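Local coordinates for CRISPR-associated protein Cse2 (Thermus thermophilus, PDB 2ZCA), which belongs to the CasB/Cse2 family of type I-E CRISPR systems and probably takes part in adaptive immunity against viruses, plasmids and other mobile genetic elements, at residues A[68-82]-A[118-131]. Sequence-based numbering, arbitrary orientation.
Sequences LYALKDGDHQVGRTL and AVALVEGGIDFARL
Phe-128 packs its ring against the last turn of helix 56-71. Tyr-69 CA lies over one face, 3.9 Å from the centroid of the Phe-128 ring. The Tyr-69 ring turns its edge to the same ring, a T-shaped pair with planes at 70°. Ile-126 CG1 lies over the opposite face, toward the rim. Leu-68 and Leu-82 extend this core to Val-119, and Leu-82 CD1 meets Val-122 CG1 at 3.9 Å.

Helix 56-71 ends in a Schellman motif at Asp-73. Lys-72 CB and CG lie at the edge of the Phe-128 ring. A bend at chi2 (-75°) turns the chain past Val-119, and Lys-72 NZ donates hydrogen bonds to Val-122 O (2.8 Å) and Gly-124 O (3.0 Å).

Arg-80 grips the same loop with an extended chain. Arg-80 NH1 donates to Gly-125 O (2.7 Å), in the guanidinium plane, and to Glu-123 O (2.8 Å). NH2 forms a salt bridge with Glu-88.

Asp-127 N-caps helix 128-136, with OD1 accepting from Arg-130 N. Asp-127 OD2 accepts an almost straight bond from Gly-79 N (2.9 Å, 172°). A weak bond from His-76 NE2 reaches OD1 in the imidazole plane. Gln-77 N to Ile-126 O and Asp-127 N to Arg-80 O are backbone bonds.

The contact thus joins two interhelical connections of an all-helical chain. Most bonds set a charged or polar side chain against a backbone group, so the join depends on the loops' path as well as on side chains.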
loop_
_atom_site.group_PDB
_atom_site.type_symbol
_atom_site.label_atom_id
_atom_site.label_comp_id
_atom_site.label_asym_id
_atom_site.label_seq_id
_atom_site.Cartn_x
_atom_site.Cartn_y
_atom_site.Cartn_z
ATOM N N LEU A 68 5.074 -1.687 2.050
ATOM C CA LEU A 68 4.027 -2.460 2.712
ATOM C C LEU A 68 3.991 -3.891 2.187
ATOM O O LEU A 68 3.665 -4.830 2.921
ATOM C CB LEU A 68 2.673 -1.767 2.521
ATOM C CG LEU A 68 2.629 -0.381 3.181
ATOM C CD1 LEU A 68 1.355 0.351 2.794
ATOM C CD2 LEU A 68 2.727 -0.533 4.698
ATOM N N TYR A 69 4.333 -4.054 0.915
ATOM C CA TYR A 69 4.375 -5.372 0.288
ATOM C C TYR A 69 5.467 -6.188 0.980
ATOM O O TYR A 69 5.276 -7.358 1.300
ATOM C CB TYR A 69 4.665 -5.204 -1.210
ATOM C CG TYR A 69 4.896 -6.477 -1.998
ATOM C CD1 TYR A 69 6.168 -7.051 -2.087
ATOM C CD2 TYR A 69 3.858 -7.071 -2.708
ATOM C CE1 TYR A 69 6.395 -8.184 -2.877
ATOM C CE2 TYR A 69 4.071 -8.199 -3.497
ATOM C CZ TYR A 69 5.341 -8.749 -3.579
ATOM O OH TYR A 69 5.547 -9.855 -4.377
ATOM N N ALA A 70 6.612 -5.555 1.222
ATOM C CA ALA A 70 7.720 -6.223 1.892
ATOM C C ALA A 70 7.355 -6.576 3.336
ATOM O O ALA A 70 7.693 -7.660 3.820
ATOM C CB ALA A 70 8.959 -5.331 1.858
ATOM N N LEU A 71 6.668 -5.663 4.019
ATOM C CA LEU A 71 6.255 -5.886 5.402
ATOM C C LEU A 71 5.435 -7.170 5.507
ATOM O O LEU A 71 5.555 -7.924 6.481
ATOM C CB LEU A 71 5.425 -4.699 5.909
ATOM C CG LEU A 71 4.799 -4.834 7.304
ATOM C CD1 LEU A 71 5.897 -4.912 8.358
ATOM C CD2 LEU A 71 3.881 -3.645 7.579
ATOM N N LYS A 72 4.606 -7.413 4.493
ATOM C CA LYS A 72 3.756 -8.597 4.450
ATOM C C LYS A 72 4.433 -9.737 3.691
ATOM O O LYS A 72 3.796 -10.728 3.325
ATOM C CB LYS A 72 2.410 -8.250 3.796
ATOM C CG LYS A 72 1.467 -7.458 4.702
ATOM C CD LYS A 72 0.859 -8.362 5.775
ATOM C CE LYS A 72 -0.048 -7.589 6.728
ATOM N NZ LYS A 72 -0.687 -8.482 7.737
ATOM N N ASP A 73 5.732 -9.585 3.462
ATOM C CA ASP A 73 6.524 -10.592 2.761
ATOM C C ASP A 73 5.918 -10.983 1.412
ATOM O O ASP A 73 5.948 -12.150 1.015
ATOM C CB ASP A 73 6.683 -11.831 3.650
ATOM C CG ASP A 73 7.890 -12.664 3.275
ATOM O OD1 ASP A 73 8.998 -12.089 3.185
ATOM O OD2 ASP A 73 7.734 -13.889 3.077
ATOM N N GLY A 74 5.362 -9.994 0.715
ATOM C CA GLY A 74 4.770 -10.229 -0.590
ATOM C C GLY A 74 3.505 -11.068 -0.633
ATOM O O GLY A 74 3.145 -11.595 -1.685
ATOM N N ASP A 75 2.817 -11.197 0.495
ATOM C CA ASP A 75 1.593 -11.993 0.521
ATOM C C ASP A 75 0.417 -11.236 -0.089
ATOM O O ASP A 75 -0.421 -10.671 0.616
ATOM C CB ASP A 75 1.266 -12.424 1.954
ATOM C CG ASP A 75 0.068 -13.363 2.021
ATOM O OD1 ASP A 75 -0.239 -14.022 1.003
ATOM O OD2 ASP A 75 -0.556 -13.458 3.096
ATOM N N HIS A 76 0.368 -11.229 -1.415
ATOM C CA HIS A 76 -0.705 -10.556 -2.135
ATOM C C HIS A 76 -1.915 -11.479 -2.255
ATOM O O HIS A 76 -1.812 -12.588 -2.777
ATOM C CB HIS A 76 -0.223 -10.137 -3.525
ATOM C CG HIS A 76 -1.322 -9.667 -4.425
ATOM N ND1 HIS A 76 -1.870 -10.460 -5.410
ATOM C CD2 HIS A 76 -2.006 -8.499 -4.459
ATOM C CE1 HIS A 76 -2.845 -9.803 -6.013
ATOM N NE2 HIS A 76 -2.947 -8.610 -5.455
ATOM N N GLN A 77 -3.055 -11.015 -1.753
ATOM C CA GLN A 77 -4.295 -11.780 -1.803
ATOM C C GLN A 77 -5.309 -10.992 -2.622
ATOM O O GLN A 77 -5.963 -10.084 -2.107
ATOM C CB GLN A 77 -4.841 -12.001 -0.391
ATOM C CG GLN A 77 -3.954 -12.843 0.516
ATOM C CD GLN A 77 -3.884 -14.299 0.088
ATOM O OE1 GLN A 77 -4.905 -14.917 -0.220
ATOM N NE2 GLN A 77 -2.677 -14.860 0.082
ATOM N N VAL A 78 -5.429 -11.331 -3.900
ATOM C CA VAL A 78 -6.362 -10.638 -4.777
ATOM C C VAL A 78 -7.777 -10.684 -4.209
ATOM O O VAL A 78 -8.251 -11.737 -3.780
ATOM C CB VAL A 78 -6.359 -11.252 -6.200
ATOM C CG1 VAL A 78 -6.681 -12.732 -6.130
ATOM C CG2 VAL A 78 -7.369 -10.526 -7.084
ATOM N N GLY A 79 -8.442 -9.536 -4.189
ATOM C CA GLY A 79 -9.799 -9.488 -3.676
ATOM C C GLY A 79 -9.920 -9.122 -2.207
ATOM O O GLY A 79 -10.943 -8.576 -1.784
ATOM N N ARG A 80 -8.893 -9.427 -1.419
ATOM C CA ARG A 80 -8.924 -9.099 -0.001
ATOM C C ARG A 80 -8.332 -7.710 0.188
ATOM O O ARG A 80 -7.142 -7.564 0.465
ATOM C CB ARG A 80 -8.128 -10.123 0.814
ATOM C CG ARG A 80 -8.246 -9.908 2.320
ATOM C CD ARG A 80 -7.882 -11.159 3.103
ATOM N NE ARG A 80 -8.207 -11.027 4.521
ATOM C CZ ARG A 80 -7.360 -10.613 5.458
ATOM N NH1 ARG A 80 -6.116 -10.287 5.137
ATOM N NH2 ARG A 80 -7.759 -10.535 6.722
ATOM N N THR A 81 -9.171 -6.691 0.029
ATOM C CA THR A 81 -8.715 -5.308 0.161
ATOM C C THR A 81 -8.402 -4.967 1.603
ATOM O O THR A 81 -8.866 -5.640 2.527
ATOM C CB THR A 81 -9.779 -4.317 -0.341
ATOM O OG1 THR A 81 -10.924 -4.377 0.517
ATOM C CG2 THR A 81 -10.195 -4.657 -1.761
ATOM N N LEU A 82 -7.613 -3.914 1.799
ATOM C CA LEU A 82 -7.257 -3.491 3.141
ATOM C C LEU A 82 -8.519 -3.206 3.950
ATOM O O LEU A 82 -8.592 -3.544 5.128
ATOM C CB LEU A 82 -6.373 -2.237 3.095
ATOM C CG LEU A 82 -5.966 -1.662 4.459
ATOM C CD1 LEU A 82 -5.343 -2.751 5.329
ATOM C CD2 LEU A 82 -4.975 -0.525 4.255
ATOM N N ALA A 118 -2.218 0.618 9.501
ATOM C CA ALA A 118 -3.360 -0.232 9.162
ATOM C C ALA A 118 -2.935 -1.586 8.593
ATOM O O ALA A 118 -3.517 -2.617 8.922
ATOM C CB ALA A 118 -4.260 0.481 8.176
ATOM N N VAL A 119 -1.932 -1.579 7.722
ATOM C CA VAL A 119 -1.444 -2.821 7.139
ATOM C C VAL A 119 -0.791 -3.669 8.230
ATOM O O VAL A 119 -0.955 -4.886 8.262
ATOM C CB VAL A 119 -0.426 -2.536 5.997
ATOM C CG1 VAL A 119 0.198 -3.830 5.501
ATOM C CG2 VAL A 119 -1.133 -1.840 4.847
ATOM N N ALA A 120 -0.064 -3.022 9.138
ATOM C CA ALA A 120 0.601 -3.741 10.221
ATOM C C ALA A 120 -0.415 -4.309 11.209
ATOM O O ALA A 120 -0.145 -5.282 11.913
ATOM C CB ALA A 120 1.569 -2.809 10.948
ATOM N N LEU A 121 -1.590 -3.694 11.250
ATOM C CA LEU A 121 -2.645 -4.106 12.163
ATOM C C LEU A 121 -3.418 -5.341 11.701
ATOM O O LEU A 121 -3.774 -6.194 12.516
ATOM C CB LEU A 121 -3.621 -2.943 12.364
ATOM C CG LEU A 121 -4.746 -3.104 13.387
ATOM C CD1 LEU A 121 -4.163 -3.352 14.771
ATOM C CD2 LEU A 121 -5.596 -1.842 13.387
ATOM N N VAL A 122 -3.677 -5.446 10.401
ATOM C CA VAL A 122 -4.440 -6.584 9.898
ATOM C C VAL A 122 -3.662 -7.890 9.862
ATOM O O VAL A 122 -2.430 -7.902 9.848
ATOM C CB VAL A 122 -5.009 -6.316 8.484
ATOM C CG1 VAL A 122 -5.822 -5.023 8.490
ATOM C CG2 VAL A 122 -3.888 -6.251 7.462
ATOM N N GLU A 123 -4.400 -8.994 9.859
ATOM C CA GLU A 123 -3.797 -10.315 9.809
ATOM C C GLU A 123 -3.839 -10.799 8.361
ATOM O O GLU A 123 -4.811 -10.551 7.645
ATOM C CB GLU A 123 -4.582 -11.297 10.686
ATOM C CG GLU A 123 -5.071 -10.748 12.029
ATOM C CD GLU A 123 -3.954 -10.500 13.028
ATOM O OE1 GLU A 123 -3.411 -9.374 13.065
ATOM O OE2 GLU A 123 -3.617 -11.440 13.779
ATOM N N GLY A 124 -2.781 -11.476 7.927
ATOM C CA GLY A 124 -2.749 -12.009 6.577
ATOM C C GLY A 124 -2.491 -11.056 5.427
ATOM O O GLY A 124 -2.209 -9.872 5.620
ATOM N N GLY A 125 -2.611 -11.591 4.214
ATOM C CA GLY A 125 -2.363 -10.810 3.017
ATOM C C GLY A 125 -3.518 -9.956 2.529
ATOM O O GLY A 125 -4.675 -10.169 2.896
ATOM N N ILE A 126 -3.185 -8.981 1.691
ATOM C CA ILE A 126 -4.166 -8.070 1.119
ATOM C C ILE A 126 -3.870 -7.859 -0.360
ATOM O O ILE A 126 -2.828 -8.291 -0.864
ATOM C CB ILE A 126 -4.146 -6.704 1.839
ATOM C CG1 ILE A 126 -2.762 -6.065 1.713
ATOM C CG2 ILE A 126 -4.517 -6.887 3.302
ATOM C CD1 ILE A 126 -2.698 -4.636 2.243
ATOM N N ASP A 127 -4.793 -7.197 -1.052
ATOM C CA ASP A 127 -4.656 -6.927 -2.479
ATOM C C ASP A 127 -3.795 -5.684 -2.676
ATOM O O ASP A 127 -4.280 -4.561 -2.540
ATOM C CB ASP A 127 -6.040 -6.700 -3.106
ATOM C CG ASP A 127 -6.011 -6.704 -4.632
ATOM O OD1 ASP A 127 -5.056 -6.161 -5.221
ATOM O OD2 ASP A 127 -6.959 -7.238 -5.247
ATOM N N PHE A 128 -2.520 -5.890 -3.005
ATOM C CA PHE A 128 -1.590 -4.782 -3.201
ATOM C C PHE A 128 -1.764 -4.054 -4.526
ATOM O O PHE A 128 -1.323 -2.916 -4.677
ATOM C CB PHE A 128 -0.155 -5.287 -3.042
ATOM C CG PHE A 128 0.227 -5.540 -1.613
ATOM C CD1 PHE A 128 0.510 -4.478 -0.759
ATOM C CD2 PHE A 128 0.259 -6.833 -1.103
ATOM C CE1 PHE A 128 0.818 -4.699 0.585
ATOM C CE2 PHE A 128 0.566 -7.065 0.243
ATOM C CZ PHE A 128 0.845 -5.998 1.084
ATOM N N ALA A 129 -2.417 -4.703 -5.484
ATOM C CA ALA A 129 -2.668 -4.079 -6.771
ATOM C C ALA A 129 -3.735 -3.007 -6.557
ATOM O O ALA A 129 -3.575 -1.862 -6.978
ATOM C CB ALA A 129 -3.148 -5.120 -7.776
ATOM N N ARG A 130 -4.823 -3.379 -5.890
ATOM C CA ARG A 130 -5.894 -2.424 -5.613
ATOM C C ARG A 130 -5.395 -1.364 -4.638
ATOM O O ARG A 130 -5.802 -0.208 -4.703
ATOM C CB ARG A 130 -7.129 -3.138 -5.030
ATOM C CG ARG A 130 -8.302 -2.205 -4.702
ATOM C CD ARG A 130 -8.672 -1.280 -5.874
ATOM N NE ARG A 130 -9.192 -1.992 -7.041
ATOM C CZ ARG A 130 -10.465 -2.348 -7.209
ATOM N NH1 ARG A 130 -11.373 -2.061 -6.284
ATOM N NH2 ARG A 130 -10.833 -2.981 -8.315
ATOM N N LEU A 131 -4.504 -1.747 -3.731
ATOM C CA LEU A 131 -3.982 -0.776 -2.780
ATOM C C LEU A 131 -3.277 0.374 -3.511
ATOM O O LEU A 131 -3.487 1.543 -3.186
ATOM C CB LEU A 131 -3.014 -1.443 -1.795
ATOM C CG LEU A 131 -2.455 -0.500 -0.723
ATOM C CD1 LEU A 131 -3.609 0.139 0.051
ATOM C CD2 LEU A 131 -1.538 -1.267 0.227
HETATM O O HOH W 1 -7.338 -8.954 9.471
HETATM O O HOH W 2 -6.188 -3.383 -0.714
#